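Long-range contacts in glutathione S-transferase (Xanthomonas axonopodis pv. citri, PDB 6NV6), which probably catalyses the conjugation of reduced glutathione to electrophilic compounds, as a theta-class glutathione transferase: residues 15-20 and 67-72; 71-76 and 158-163; 104-109 and 166-171; 110-115 and 170-175; 142-147 and 182-187. All blocks are in the same frame, centred on the assembly; numbering follows the deposited sequence.

How the interactions relate
Interaction 1 lies inside the thioredoxin-like N-terminal domain, where helices 13-25 and 68-79 pack together. Interaction 2 starts on the same helix 68-79, sharing Ile71 and Val72. It reaches the turn before helix 163-174 and so joins the two domains; its centre is about 8 Å from that of interaction 1. Interactions 3 and 4 follow each other along helices 88-118 and 163-174, with centres about 7 Å apart. Interaction 5 ties helix 126-146 to helix 183-193, its centre about 22 Å from that of interaction 1. Helix 163-174 or the turn before it takes part in interactions 2, 3 and 4. It also touches helix 13-25, linking the domains a second time.

Interaction 1. Residues 15-20 and 67-72; sequences VRKALW and ESNAIV
The carboxamide of Asn69 meets the Lys17 ammonium above its plane. The NZ of Lys17 gives a hydrogen bond of 3.1 Å to Asn69 OD1. NZ stands 38° out of the carbonyl plane, and the C=O...N angle is 127°. Elsewhere the Asn69 side chain touches Met98 and Thr102 of helix 88-118. The setting is the thioredoxin-like N-terminal domain of a glutathione transferase. Helices 13-25 and 68-79 run side by side, with segment axes 8.9 Å apart and nearly parallel. The sequence Ser68-Asn69-Ala70-Ile71-Val72 resembles the SNAIL/TRAIL motif of the family.

Lys17 has CG opposite the carbonyl carbon (chi1 -71°), and its chain bends further out. This carries CD and CE along Ser68 CB, with NZ 3.4 Å from that carbon. NZ also hydrogen-bonds Asn14 OD1, its main partner, just before the segment. The buried ammonium is therefore held by two amide oxygens.

Beside this polar end, small side chains close the helix contact. The CG2 branch of Val72 packs on the backbone of Lys17, 3.7 Å from Lys17 O, and on the start of its side chain, 4.1 Å from Lys17 CB. On the other flank, Ala18 CB meets the CG2 branch of Ile71 at 3.9 Å.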
# COMPACT_ATOMS: atom_id res chain seq x y z
N VAL A 15 1.24 -7.29 -2.42
CA VAL A 15 0.25 -7.89 -3.30
C VAL A 15 -1.04 -7.07 -3.25
O VAL A 15 -1.71 -6.89 -4.27
CB VAL A 15 0.03 -9.37 -2.90
CG1 VAL A 15 -1.05 -10.03 -3.75
CG2 VAL A 15 1.35 -10.15 -2.97
N ARG A 16 -1.38 -6.54 -2.08
CA ARG A 16 -2.54 -5.65 -1.98
C ARG A 16 -2.39 -4.46 -2.92
O ARG A 16 -3.35 -4.06 -3.58
CB ARG A 16 -2.71 -5.15 -0.55
CG ARG A 16 -3.31 -6.16 0.41
CD ARG A 16 -3.32 -5.59 1.83
NE ARG A 16 -3.93 -6.52 2.77
CZ ARG A 16 -3.31 -7.05 3.82
NH1 ARG A 16 -2.04 -6.73 4.06
NH2 ARG A 16 -3.95 -7.89 4.61
N LYS A 17 -1.18 -3.88 -2.97
CA LYS A 17 -0.90 -2.78 -3.89
C LYS A 17 -1.32 -3.13 -5.31
O LYS A 17 -1.91 -2.30 -6.02
CB LYS A 17 0.59 -2.47 -3.90
CG LYS A 17 1.14 -1.82 -2.66
CD LYS A 17 2.56 -1.40 -2.98
CE LYS A 17 3.46 -1.43 -1.79
NZ LYS A 17 4.85 -1.49 -2.28
N ALA A 18 -1.00 -4.34 -5.74
CA ALA A 18 -1.28 -4.73 -7.12
C ALA A 18 -2.75 -5.05 -7.32
O ALA A 18 -3.34 -4.63 -8.32
CB ALA A 18 -0.40 -5.92 -7.50
N LEU A 19 -3.36 -5.78 -6.37
CA LEU A 19 -4.78 -6.11 -6.48
C LEU A 19 -5.63 -4.85 -6.49
O LEU A 19 -6.54 -4.71 -7.32
CB LEU A 19 -5.21 -7.02 -5.34
CG LEU A 19 -4.39 -8.31 -5.33
CD1 LEU A 19 -4.59 -9.12 -4.07
CD2 LEU A 19 -4.69 -9.12 -6.59
N TRP A 20 -5.31 -3.92 -5.60
CA TRP A 20 -6.05 -2.67 -5.56
C TRP A 20 -5.93 -1.91 -6.88
O TRP A 20 -6.92 -1.39 -7.41
CB TRP A 20 -5.53 -1.83 -4.39
CG TRP A 20 -6.19 -0.51 -4.22
CD1 TRP A 20 -7.36 -0.09 -4.79
CD2 TRP A 20 -5.70 0.58 -3.44
NE1 TRP A 20 -7.62 1.20 -4.40
CE2 TRP A 20 -6.63 1.63 -3.56
CE3 TRP A 20 -4.57 0.77 -2.63
CZ2 TRP A 20 -6.46 2.86 -2.91
CZ3 TRP A 20 -4.41 1.99 -1.98
CH2 TRP A 20 -5.34 3.02 -2.12
N GLU A 67 8.06 -6.17 -9.12
CA GLU A 67 8.20 -5.05 -8.21
C GLU A 67 6.85 -4.38 -8.02
O GLU A 67 6.28 -3.89 -8.99
CB GLU A 67 9.23 -4.06 -8.73
CG GLU A 67 10.65 -4.46 -8.38
CD GLU A 67 10.93 -4.28 -6.90
OE1 GLU A 67 10.21 -3.49 -6.24
OE2 GLU A 67 11.86 -4.94 -6.38
N SER A 68 6.37 -4.34 -6.77
CA SER A 68 5.06 -3.79 -6.43
C SER A 68 4.81 -2.46 -7.14
O SER A 68 3.86 -2.31 -7.93
CB SER A 68 4.96 -3.59 -4.92
OG SER A 68 5.57 -4.67 -4.23
N ASN A 69 5.67 -1.47 -6.87
CA ASN A 69 5.40 -0.12 -7.34
C ASN A 69 5.55 -0.00 -8.86
O ASN A 69 4.83 0.78 -9.48
CB ASN A 69 6.30 0.89 -6.62
CG ASN A 69 6.04 0.95 -5.12
OD1 ASN A 69 5.02 0.45 -4.63
ND2 ASN A 69 6.97 1.54 -4.39
N ALA A 70 6.46 -0.77 -9.46
CA ALA A 70 6.49 -0.86 -10.91
C ALA A 70 5.20 -1.47 -11.45
O ALA A 70 4.65 -0.99 -12.46
CB ALA A 70 7.71 -1.67 -11.36
N ILE A 71 4.71 -2.53 -10.81
CA ILE A 71 3.44 -3.12 -11.20
C ILE A 71 2.33 -2.08 -11.15
O ILE A 71 1.47 -2.01 -12.04
CB ILE A 71 3.11 -4.34 -10.31
CG1 ILE A 71 4.13 -5.46 -10.54
CG2 ILE A 71 1.71 -4.86 -10.60
CD1 ILE A 71 4.11 -6.53 -9.48
N VAL A 72 2.35 -1.24 -10.11
CA VAL A 72 1.29 -0.23 -9.98
C VAL A 72 1.40 0.77 -11.11
O VAL A 72 0.45 1.00 -11.87
CB VAL A 72 1.37 0.46 -8.61
CG1 VAL A 72 0.49 1.72 -8.58
CG2 VAL A 72 0.98 -0.51 -7.48

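Interaction 2. Residues 71-76 and 158-163; sequences IVRYLA and FAMGDI
Met160 O accepts the backbone hydrogen bond of Ile163 N at 3.0 Å, and both residues turn their side chains to helix 68-79. This bond lies in the turn leading into helix 163-174. The contact belongs to the interface between the thioredoxin-like domain and the all-helical C-terminal domain of the glutathione transferase fold. Backbone bonds between Met160 and Leu83 tie the same turn to the chain beyond helix 68-79.

Met160 does most of the touching. Its CG sits between the backbone N and the carbonyl carbon (chi1 54°), and a bend at the last torsion folds CE onto the helix. The methyl lies against Ala76 CB and Arg73 CA. Met160 lies across the Arg73 chain, with its sulfur SD 3.8 Å from Arg73 CG. The guanidinium of Arg73 turns off from the contact, and its NH1 makes a long, weak ion pair with Asp95.

Val72 touches both residues of the turn. Its CG1 is 4.0 Å from Met160 CB and 4.1 Å from Ile163 CD1. The other branch, Val72 CG2, meets Ile163 CG2 at 4.0 Å.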
# COMPACT_ATOMS: atom_id res chain seq x y z
N ILE A 71 4.71 -2.53 -10.81
CA ILE A 71 3.44 -3.12 -11.20
C ILE A 71 2.33 -2.08 -11.15
O ILE A 71 1.47 -2.01 -12.04
CB ILE A 71 3.11 -4.34 -10.31
CG1 ILE A 71 4.13 -5.46 -10.54
CG2 ILE A 71 1.71 -4.86 -10.60
CD1 ILE A 71 4.11 -6.53 -9.48
N VAL A 72 2.35 -1.24 -10.11
CA VAL A 72 1.29 -0.23 -9.98
C VAL A 72 1.40 0.77 -11.11
O VAL A 72 0.45 1.00 -11.87
CB VAL A 72 1.37 0.46 -8.61
CG1 VAL A 72 0.49 1.72 -8.58
CG2 VAL A 72 0.98 -0.51 -7.48
N ARG A 73 2.58 1.38 -11.25
CA ARG A 73 2.77 2.41 -12.27
C ARG A 73 2.41 1.88 -13.64
O ARG A 73 1.79 2.58 -14.44
CB ARG A 73 4.21 2.93 -12.23
CG ARG A 73 4.45 3.92 -11.10
CD ARG A 73 5.80 4.63 -11.25
NE ARG A 73 6.89 3.69 -10.98
CZ ARG A 73 7.44 3.53 -9.78
NH1 ARG A 73 7.02 4.26 -8.75
NH2 ARG A 73 8.42 2.65 -9.61
N TYR A 74 2.76 0.62 -13.90
CA TYR A 74 2.40 0.02 -15.17
C TYR A 74 0.88 -0.08 -15.32
O TYR A 74 0.30 0.44 -16.29
CB TYR A 74 3.05 -1.36 -15.30
CG TYR A 74 2.47 -2.10 -16.47
CD1 TYR A 74 2.68 -1.65 -17.76
CD2 TYR A 74 1.67 -3.22 -16.28
CE1 TYR A 74 2.14 -2.31 -18.84
CE2 TYR A 74 1.12 -3.88 -17.34
CZ TYR A 74 1.36 -3.43 -18.62
OH TYR A 74 0.82 -4.09 -19.69
N LEU A 75 0.22 -0.75 -14.37
CA LEU A 75 -1.22 -0.99 -14.49
C LEU A 75 -1.99 0.31 -14.67
O LEU A 75 -2.96 0.36 -15.44
CB LEU A 75 -1.73 -1.76 -13.27
CG LEU A 75 -1.52 -3.27 -13.42
CD1 LEU A 75 -1.74 -4.00 -12.09
CD2 LEU A 75 -2.42 -3.83 -14.51
N ALA A 76 -1.58 1.38 -13.98
CA ALA A 76 -2.33 2.62 -14.12
C ALA A 76 -2.05 3.29 -15.47
O ALA A 76 -2.99 3.67 -16.19
CB ALA A 76 -2.04 3.58 -12.96
N PHE A 158 -6.95 11.72 -5.79
CA PHE A 158 -6.36 10.40 -5.65
C PHE A 158 -5.72 9.94 -6.96
O PHE A 158 -6.21 10.24 -8.06
CB PHE A 158 -7.46 9.43 -5.19
CG PHE A 158 -7.10 7.98 -5.31
CD1 PHE A 158 -7.33 7.30 -6.49
CD2 PHE A 158 -6.61 7.27 -4.22
CE1 PHE A 158 -7.03 5.94 -6.60
CE2 PHE A 158 -6.31 5.92 -4.33
CZ PHE A 158 -6.52 5.25 -5.52
N ALA A 159 -4.61 9.22 -6.85
CA ALA A 159 -3.93 8.64 -8.02
C ALA A 159 -2.98 7.55 -7.51
O ALA A 159 -2.98 7.21 -6.33
CB ALA A 159 -3.22 9.71 -8.84
N MET A 160 -2.17 7.01 -8.43
CA MET A 160 -1.30 5.87 -8.11
C MET A 160 -0.41 6.14 -6.91
O MET A 160 -0.04 5.20 -6.19
CB MET A 160 -0.44 5.55 -9.33
CG MET A 160 0.33 6.78 -9.84
SD MET A 160 1.57 6.39 -11.08
CE MET A 160 0.71 5.05 -11.86
N GLY A 161 -0.05 7.41 -6.69
CA GLY A 161 0.86 7.75 -5.61
C GLY A 161 0.33 7.40 -4.24
O GLY A 161 1.11 7.16 -3.31
N ASP A 162 -0.99 7.35 -4.08
CA ASP A 162 -1.57 6.98 -2.79
C ASP A 162 -1.57 5.48 -2.54
O ASP A 162 -1.79 5.04 -1.40
CB ASP A 162 -3.00 7.49 -2.69
CG ASP A 162 -3.09 8.99 -2.62
OD1 ASP A 162 -3.01 9.65 -3.69
OD2 ASP A 162 -3.24 9.50 -1.49
N ILE A 163 -1.32 4.67 -3.56
CA ILE A 163 -1.60 3.24 -3.50
C ILE A 163 -0.57 2.49 -2.64
O ILE A 163 -0.99 1.69 -1.80
CB ILE A 163 -1.71 2.68 -4.91
CG1 ILE A 163 -3.02 3.12 -5.54
CG2 ILE A 163 -1.60 1.15 -4.91
CD1 ILE A 163 -3.18 2.71 -6.98

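Interaction 3. Residues 104-109 and 166-171; sequences TFAGVF and GSFIYA
The ring of Phe168 is touched by three residues of helix 88-118. Phe105 turns its edge to the face of Phe168 in an offset edge-to-face pair. The ring centroids are 5.9 Å apart and the planes stand at 89°. Phe105 CE2 is nearest the foot of the Phe168 ring, 3.8 Å from Phe168 CB and 4.1 Å from Phe168 CG. Ala106 CB meets the far end of the ring, 3.6 Å from Phe168 CZ. At the rim, near the plane of the Phe168 ring, Phe109 CD2 approaches Phe168 CD1 at 3.7 Å. Ala171 CB, one turn on, lies at the edge of the Phe109 ring, 3.5 Å from Phe109 CZ.

These helices belong to the bundle of the glutathione transferase C-terminal domain. The two segments cross at 28° with their axes 11.3 Å apart, a spacing filled by the phenyl rings. Phe105 and Phe109, a turn apart, both place CG opposite the backbone N (chi1 177° for each). They reach across the gap together, and Phe109 CB covers one face of the Phe105 ring near its rim. Further out, Leu140 of helix 126-146 packs on Phe105. Ser13 and Lys17 of helix 13-25, in the other domain, touch Phe168.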
# COMPACT_ATOMS: atom_id res chain seq x y z
N THR A 104 11.62 3.87 3.09
CA THR A 104 11.71 4.38 4.45
C THR A 104 10.71 3.75 5.40
O THR A 104 11.03 3.52 6.57
CB THR A 104 11.52 5.91 4.43
OG1 THR A 104 12.53 6.51 3.61
CG2 THR A 104 11.62 6.49 5.83
N PHE A 105 9.50 3.44 4.94
CA PHE A 105 8.48 3.00 5.88
C PHE A 105 8.35 1.49 5.96
O PHE A 105 8.18 0.95 7.06
CB PHE A 105 7.12 3.60 5.50
CG PHE A 105 6.00 3.13 6.37
CD1 PHE A 105 5.89 3.59 7.66
CD2 PHE A 105 5.07 2.21 5.90
CE1 PHE A 105 4.85 3.15 8.48
CE2 PHE A 105 4.02 1.76 6.71
CZ PHE A 105 3.92 2.23 8.00
N ALA A 106 8.43 0.79 4.83
CA ALA A 106 8.03 -0.62 4.80
C ALA A 106 8.89 -1.49 5.71
O ALA A 106 8.38 -2.39 6.38
CB ALA A 106 8.07 -1.12 3.35
N GLY A 107 10.20 -1.23 5.75
CA GLY A 107 11.09 -2.10 6.51
C GLY A 107 10.77 -2.09 8.00
O GLY A 107 10.56 -3.15 8.60
N VAL A 108 10.72 -0.90 8.60
CA VAL A 108 10.41 -0.82 10.03
C VAL A 108 9.00 -1.30 10.29
O VAL A 108 8.73 -1.98 11.29
CB VAL A 108 10.66 0.61 10.57
CG1 VAL A 108 9.68 1.60 9.98
CG2 VAL A 108 10.58 0.63 12.10
N PHE A 109 8.06 -1.00 9.39
CA PHE A 109 6.69 -1.40 9.65
C PHE A 109 6.52 -2.90 9.52
O PHE A 109 5.82 -3.52 10.33
CB PHE A 109 5.71 -0.70 8.73
CG PHE A 109 4.30 -1.15 8.94
CD1 PHE A 109 3.57 -0.69 10.02
CD2 PHE A 109 3.73 -2.08 8.10
CE1 PHE A 109 2.28 -1.13 10.24
CE2 PHE A 109 2.43 -2.52 8.33
CZ PHE A 109 1.71 -2.04 9.40
N GLY A 166 -1.10 3.52 0.94
CA GLY A 166 -2.48 3.18 1.25
C GLY A 166 -2.68 1.70 1.54
O GLY A 166 -3.52 1.33 2.36
N SER A 167 -1.89 0.84 0.88
CA SER A 167 -2.02 -0.59 1.14
C SER A 167 -1.38 -0.99 2.46
O SER A 167 -1.81 -1.98 3.08
CB SER A 167 -1.42 -1.39 -0.02
OG SER A 167 -1.79 -0.85 -1.28
N PHE A 168 -0.36 -0.26 2.91
CA PHE A 168 0.19 -0.51 4.24
C PHE A 168 -0.71 0.04 5.33
O PHE A 168 -0.89 -0.60 6.37
CB PHE A 168 1.58 0.10 4.38
CG PHE A 168 2.68 -0.70 3.75
CD1 PHE A 168 3.30 -1.72 4.44
CD2 PHE A 168 3.11 -0.42 2.46
CE1 PHE A 168 4.32 -2.45 3.86
CE2 PHE A 168 4.13 -1.15 1.88
CZ PHE A 168 4.74 -2.17 2.58
N ILE A 169 -1.30 1.22 5.09
CA ILE A 169 -1.97 1.94 6.17
C ILE A 169 -3.23 1.22 6.62
O ILE A 169 -3.74 1.51 7.72
CB ILE A 169 -2.28 3.39 5.74
CG1 ILE A 169 -2.02 4.33 6.91
CG2 ILE A 169 -3.71 3.52 5.25
CD1 ILE A 169 -0.55 4.49 7.22
N TYR A 170 -3.74 0.29 5.82
CA TYR A 170 -4.75 -0.63 6.31
C TYR A 170 -4.22 -1.45 7.49
O TYR A 170 -4.85 -1.53 8.55
CB TYR A 170 -5.23 -1.54 5.18
CG TYR A 170 -6.14 -2.65 5.66
CD1 TYR A 170 -7.39 -2.36 6.21
CD2 TYR A 170 -5.76 -3.99 5.56
CE1 TYR A 170 -8.22 -3.35 6.64
CE2 TYR A 170 -6.60 -4.99 6.00
CZ TYR A 170 -7.83 -4.66 6.53
OH TYR A 170 -8.67 -5.66 6.96
N ALA A 171 -3.04 -2.04 7.32
CA ALA A 171 -2.43 -2.78 8.42
C ALA A 171 -2.20 -1.88 9.62
O ALA A 171 -2.51 -2.25 10.76
CB ALA A 171 -1.13 -3.43 7.97

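Interaction 4. Residues 110-115 and 170-175; sequences RDLFWG and YAWFEM
The sulfur of Met175 rests against the ring of Phe113 in a Met-aromatic contact. Met175 SD lies 4.9 Å from the ring centroid, on a line 71° off the ring normal, so the approach is oblique. The nearest ring atom is Phe113 CD2, 3.6 Å from Met175 SD. Met175 CG, on the same side of the ring, is 3.6 Å from Phe113 CD2. A trans first torsion (chi1 -178°) sends the Phe113 ring across the gap. From the opposite side of the ring plane, Ala171 CB, one turn before Met175, also meets Phe113 CD2, at 4.2 Å.

The Met175 chain bends at its last torsion and turns the methyl away from Phe113 to the neighbouring leucine. Met175 CE is 3.8 Å from Leu112 CD2. The same CD2 branch of Leu112 meets the indole of Trp172 at CZ3, 4.0 Å away.

Met175 is the first residue to leave helix 163-174. Arg179 NH2 hydrogen-bonds Trp172 O and Met175 O at this helix end. Leu112 also packs on Ala132 and Leu133 of helix 126-146. The whole is apolar core packing within the helical bundle of the glutathione transferase C-terminal domain.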
# COMPACT_ATOMS: atom_id res chain seq x y z
N ARG A 110 7.13 -3.51 8.49
CA ARG A 110 7.05 -4.96 8.39
C ARG A 110 7.62 -5.61 9.64
O ARG A 110 7.14 -6.67 10.08
CB ARG A 110 7.78 -5.46 7.14
N ASP A 111 8.61 -4.96 10.26
CA ASP A 111 9.17 -5.46 11.52
C ASP A 111 8.16 -5.33 12.65
O ASP A 111 7.91 -6.29 13.39
CB ASP A 111 10.45 -4.71 11.84
CG ASP A 111 11.50 -5.59 12.48
OD1 ASP A 111 11.80 -6.65 11.89
OD2 ASP A 111 12.02 -5.21 13.55
N LEU A 112 7.57 -4.14 12.80
CA LEU A 112 6.50 -3.95 13.77
C LEU A 112 5.41 -4.98 13.56
O LEU A 112 4.98 -5.67 14.49
CB LEU A 112 5.91 -2.54 13.68
CG LEU A 112 4.72 -2.33 14.62
CD1 LEU A 112 5.17 -2.35 16.07
CD2 LEU A 112 3.99 -1.05 14.30
N PHE A 113 4.95 -5.12 12.32
CA PHE A 113 3.83 -6.00 12.05
C PHE A 113 4.17 -7.46 12.34
O PHE A 113 3.29 -8.22 12.75
CB PHE A 113 3.37 -5.84 10.61
CG PHE A 113 2.18 -6.68 10.28
CD1 PHE A 113 2.34 -7.98 9.81
CD2 PHE A 113 0.90 -6.19 10.48
CE1 PHE A 113 1.23 -8.78 9.52
CE2 PHE A 113 -0.23 -6.99 10.18
CZ PHE A 113 -0.05 -8.28 9.70
N TRP A 114 5.42 -7.87 12.14
CA TRP A 114 5.75 -9.27 12.40
C TRP A 114 5.69 -9.58 13.89
O TRP A 114 5.02 -10.52 14.31
CB TRP A 114 7.12 -9.62 11.81
CG TRP A 114 7.01 -10.37 10.50
CD1 TRP A 114 6.98 -9.83 9.24
CD2 TRP A 114 6.87 -11.80 10.33
NE1 TRP A 114 6.85 -10.83 8.30
CE2 TRP A 114 6.78 -12.04 8.94
CE3 TRP A 114 6.83 -12.89 11.21
CZ2 TRP A 114 6.64 -13.34 8.41
CZ3 TRP A 114 6.69 -14.17 10.68
CH2 TRP A 114 6.60 -14.38 9.30
N GLY A 115 6.37 -8.77 14.70
CA GLY A 115 6.36 -8.94 16.14
C GLY A 115 5.00 -9.00 16.82
O GLY A 115 4.89 -9.51 17.94
N TYR A 170 -3.74 0.29 5.82
CA TYR A 170 -4.75 -0.63 6.31
C TYR A 170 -4.22 -1.45 7.49
O TYR A 170 -4.85 -1.53 8.55
CB TYR A 170 -5.23 -1.54 5.18
CG TYR A 170 -6.14 -2.65 5.66
CD1 TYR A 170 -7.39 -2.36 6.21
CD2 TYR A 170 -5.76 -3.99 5.56
CE1 TYR A 170 -8.22 -3.35 6.64
CE2 TYR A 170 -6.60 -4.99 6.00
CZ TYR A 170 -7.83 -4.66 6.53
OH TYR A 170 -8.67 -5.66 6.96
N ALA A 171 -3.04 -2.04 7.32
CA ALA A 171 -2.43 -2.78 8.42
C ALA A 171 -2.20 -1.88 9.62
O ALA A 171 -2.51 -2.25 10.76
CB ALA A 171 -1.13 -3.43 7.97
N TRP A 172 -1.67 -0.68 9.39
CA TRP A 172 -1.40 0.26 10.47
C TRP A 172 -2.63 0.49 11.35
O TRP A 172 -2.54 0.47 12.58
CB TRP A 172 -0.90 1.58 9.91
CG TRP A 172 -0.73 2.68 10.92
CD1 TRP A 172 -1.54 3.77 11.10
CD2 TRP A 172 0.32 2.79 11.90
NE1 TRP A 172 -1.06 4.56 12.13
CE2 TRP A 172 0.08 3.98 12.63
CE3 TRP A 172 1.43 2.02 12.22
CZ2 TRP A 172 0.92 4.40 13.65
CZ3 TRP A 172 2.26 2.44 13.24
CH2 TRP A 172 2.00 3.62 13.94
N PHE A 173 -3.79 0.72 10.74
CA PHE A 173 -4.94 1.15 11.51
C PHE A 173 -5.74 -0.01 12.09
O PHE A 173 -6.43 0.17 13.10
CB PHE A 173 -5.86 2.02 10.64
CG PHE A 173 -5.42 3.46 10.57
CD1 PHE A 173 -5.43 4.26 11.70
CD2 PHE A 173 -4.99 4.01 9.36
CE1 PHE A 173 -5.03 5.58 11.64
CE2 PHE A 173 -4.59 5.34 9.30
CZ PHE A 173 -4.61 6.12 10.44
N GLU A 174 -5.65 -1.20 11.50
CA GLU A 174 -6.44 -2.33 11.97
C GLU A 174 -5.63 -3.32 12.78
O GLU A 174 -6.21 -4.22 13.39
CB GLU A 174 -7.12 -3.02 10.78
CG GLU A 174 -7.87 -2.03 9.87
CD GLU A 174 -8.96 -1.23 10.60
OE1 GLU A 174 -9.55 -1.77 11.56
OE2 GLU A 174 -9.23 -0.06 10.22
N MET A 175 -4.30 -3.16 12.80
CA MET A 175 -3.40 -3.83 13.74
C MET A 175 -3.82 -3.59 15.18
O MET A 175 -4.27 -2.49 15.53
CB MET A 175 -1.97 -3.32 13.58
CG MET A 175 -1.07 -4.20 12.77
SD MET A 175 0.64 -3.75 13.09
CE MET A 175 0.49 -1.98 13.17

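Interaction 5. Residues 142-147 and 182-187; sequences RADAAL and LPHLQA
The start of helix 183-193 is held by a carboxylate from another helix of the glutathione transferase C-terminal domain. Asp144, near the end of helix 126-146, points OD2 at the first turn that follows the N-cap residue Leu182. Leu185 N gives OD2 a nearly straight hydrogen bond of 2.9 Å, with an N-H...O angle of 173°. This donor comes from above the carboxylate plane, 39° out of it. His184 N adds a weak bond to the same oxygen at 3.0 Å. The negative charge thus sits at the amino end of a helix, where the N-H groups of the first turn would probably stabilise it. The Asp144 side chain leaves its backbone with CG trans to N, which swings the carboxylate across to this turn.

Side chains of both segments pack around the carboxylate. Leu182 CD2 packs on Asp144 CB at 3.8 Å. The imidazole plane of His184 is steeply turned from the carboxylate plane, with His184 CD2 3.7 Å from Asp144 OD1. Leu147 CD1 meets Leu185 CD1 at 4.1 Å, and Leu185 continues inward onto Ile169 and Phe173 of helix 163-174. The helical pieces 142-146 and 183-187 cross at 73°. A water bridges the two backbones, donating to Leu147 O at 2.9 Å and to His184 O at 2.8 Å.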
# COMPACT_ATOMS: atom_id res chain seq x y z
N ARG A 142 5.23 12.24 9.07
CA ARG A 142 5.61 12.98 7.88
C ARG A 142 4.51 12.91 6.82
O ARG A 142 4.16 13.93 6.21
CB ARG A 142 6.93 12.45 7.33
CG ARG A 142 8.17 12.84 8.14
CD ARG A 142 9.36 11.96 7.77
NE ARG A 142 10.38 11.90 8.81
CZ ARG A 142 11.48 11.14 8.74
NH1 ARG A 142 11.71 10.38 7.68
NH2 ARG A 142 12.35 11.15 9.74
N ALA A 143 3.95 11.72 6.59
CA ALA A 143 2.83 11.62 5.67
C ALA A 143 1.62 12.38 6.19
O ALA A 143 0.90 13.03 5.42
CB ALA A 143 2.51 10.14 5.44
N ASP A 144 1.38 12.30 7.51
CA ASP A 144 0.30 13.06 8.13
C ASP A 144 0.45 14.54 7.86
O ASP A 144 -0.54 15.25 7.64
CB ASP A 144 0.26 12.80 9.64
CG ASP A 144 -0.87 13.56 10.34
OD1 ASP A 144 -0.64 14.71 10.78
OD2 ASP A 144 -1.99 13.01 10.44
N ALA A 145 1.69 15.03 7.86
CA ALA A 145 1.92 16.44 7.57
C ALA A 145 1.63 16.76 6.10
O ALA A 145 1.09 17.82 5.78
CB ALA A 145 3.35 16.81 7.93
N ALA A 146 1.99 15.85 5.19
CA ALA A 146 1.70 16.10 3.79
C ALA A 146 0.20 16.04 3.52
O ALA A 146 -0.30 16.77 2.65
CB ALA A 146 2.44 15.09 2.91
N LEU A 147 -0.52 15.21 4.26
CA LEU A 147 -1.96 15.10 4.10
C LEU A 147 -2.72 16.17 4.86
O LEU A 147 -3.95 16.18 4.83
CB LEU A 147 -2.42 13.70 4.52
CG LEU A 147 -1.91 12.60 3.56
CD1 LEU A 147 -2.05 11.24 4.21
CD2 LEU A 147 -2.64 12.66 2.19
N LEU A 182 -2.82 10.87 14.53
CA LEU A 182 -2.41 11.42 13.23
C LEU A 182 -3.66 11.65 12.39
O LEU A 182 -4.03 10.80 11.56
CB LEU A 182 -1.42 10.50 12.52
CG LEU A 182 -0.10 10.23 13.23
CD1 LEU A 182 0.57 9.02 12.60
CD2 LEU A 182 0.81 11.47 13.20
N PRO A 183 -4.31 12.80 12.54
CA PRO A 183 -5.70 12.93 12.09
C PRO A 183 -5.85 13.16 10.60
O PRO A 183 -6.88 12.81 10.03
CB PRO A 183 -6.22 14.14 12.89
CG PRO A 183 -5.07 14.52 13.82
CD PRO A 183 -3.84 14.05 13.15
N HIS A 184 -4.85 13.78 9.96
CA HIS A 184 -4.92 13.90 8.51
C HIS A 184 -4.68 12.55 7.85
O HIS A 184 -5.41 12.15 6.93
CB HIS A 184 -3.94 14.97 8.02
CG HIS A 184 -4.08 16.27 8.75
ND1 HIS A 184 -4.78 17.34 8.25
CD2 HIS A 184 -3.63 16.65 9.97
CE1 HIS A 184 -4.75 18.33 9.12
NE2 HIS A 184 -4.06 17.94 10.17
N LEU A 185 -3.67 11.82 8.33
CA LEU A 185 -3.47 10.45 7.91
C LEU A 185 -4.75 9.64 8.04
O LEU A 185 -5.11 8.88 7.14
CB LEU A 185 -2.35 9.82 8.74
CG LEU A 185 -1.92 8.42 8.29
CD1 LEU A 185 -1.07 8.48 7.01
CD2 LEU A 185 -1.20 7.71 9.43
N GLN A 186 -5.46 9.80 9.16
CA GLN A 186 -6.65 9.00 9.42
C GLN A 186 -7.81 9.38 8.50
O GLN A 186 -8.53 8.50 8.00
CB GLN A 186 -7.06 9.15 10.88
CG GLN A 186 -8.37 8.46 11.21
CD GLN A 186 -8.66 8.44 12.69
OE1 GLN A 186 -7.73 8.55 13.50
NE2 GLN A 186 -9.94 8.31 13.06
N ALA A 187 -8.03 10.68 8.29
CA ALA A 187 -9.10 11.11 7.39
C ALA A 187 -8.84 10.64 5.96
O ALA A 187 -9.79 10.36 5.22
CB ALA A 187 -9.26 12.63 7.44
O HOH W 1 -6.06 14.17 5.09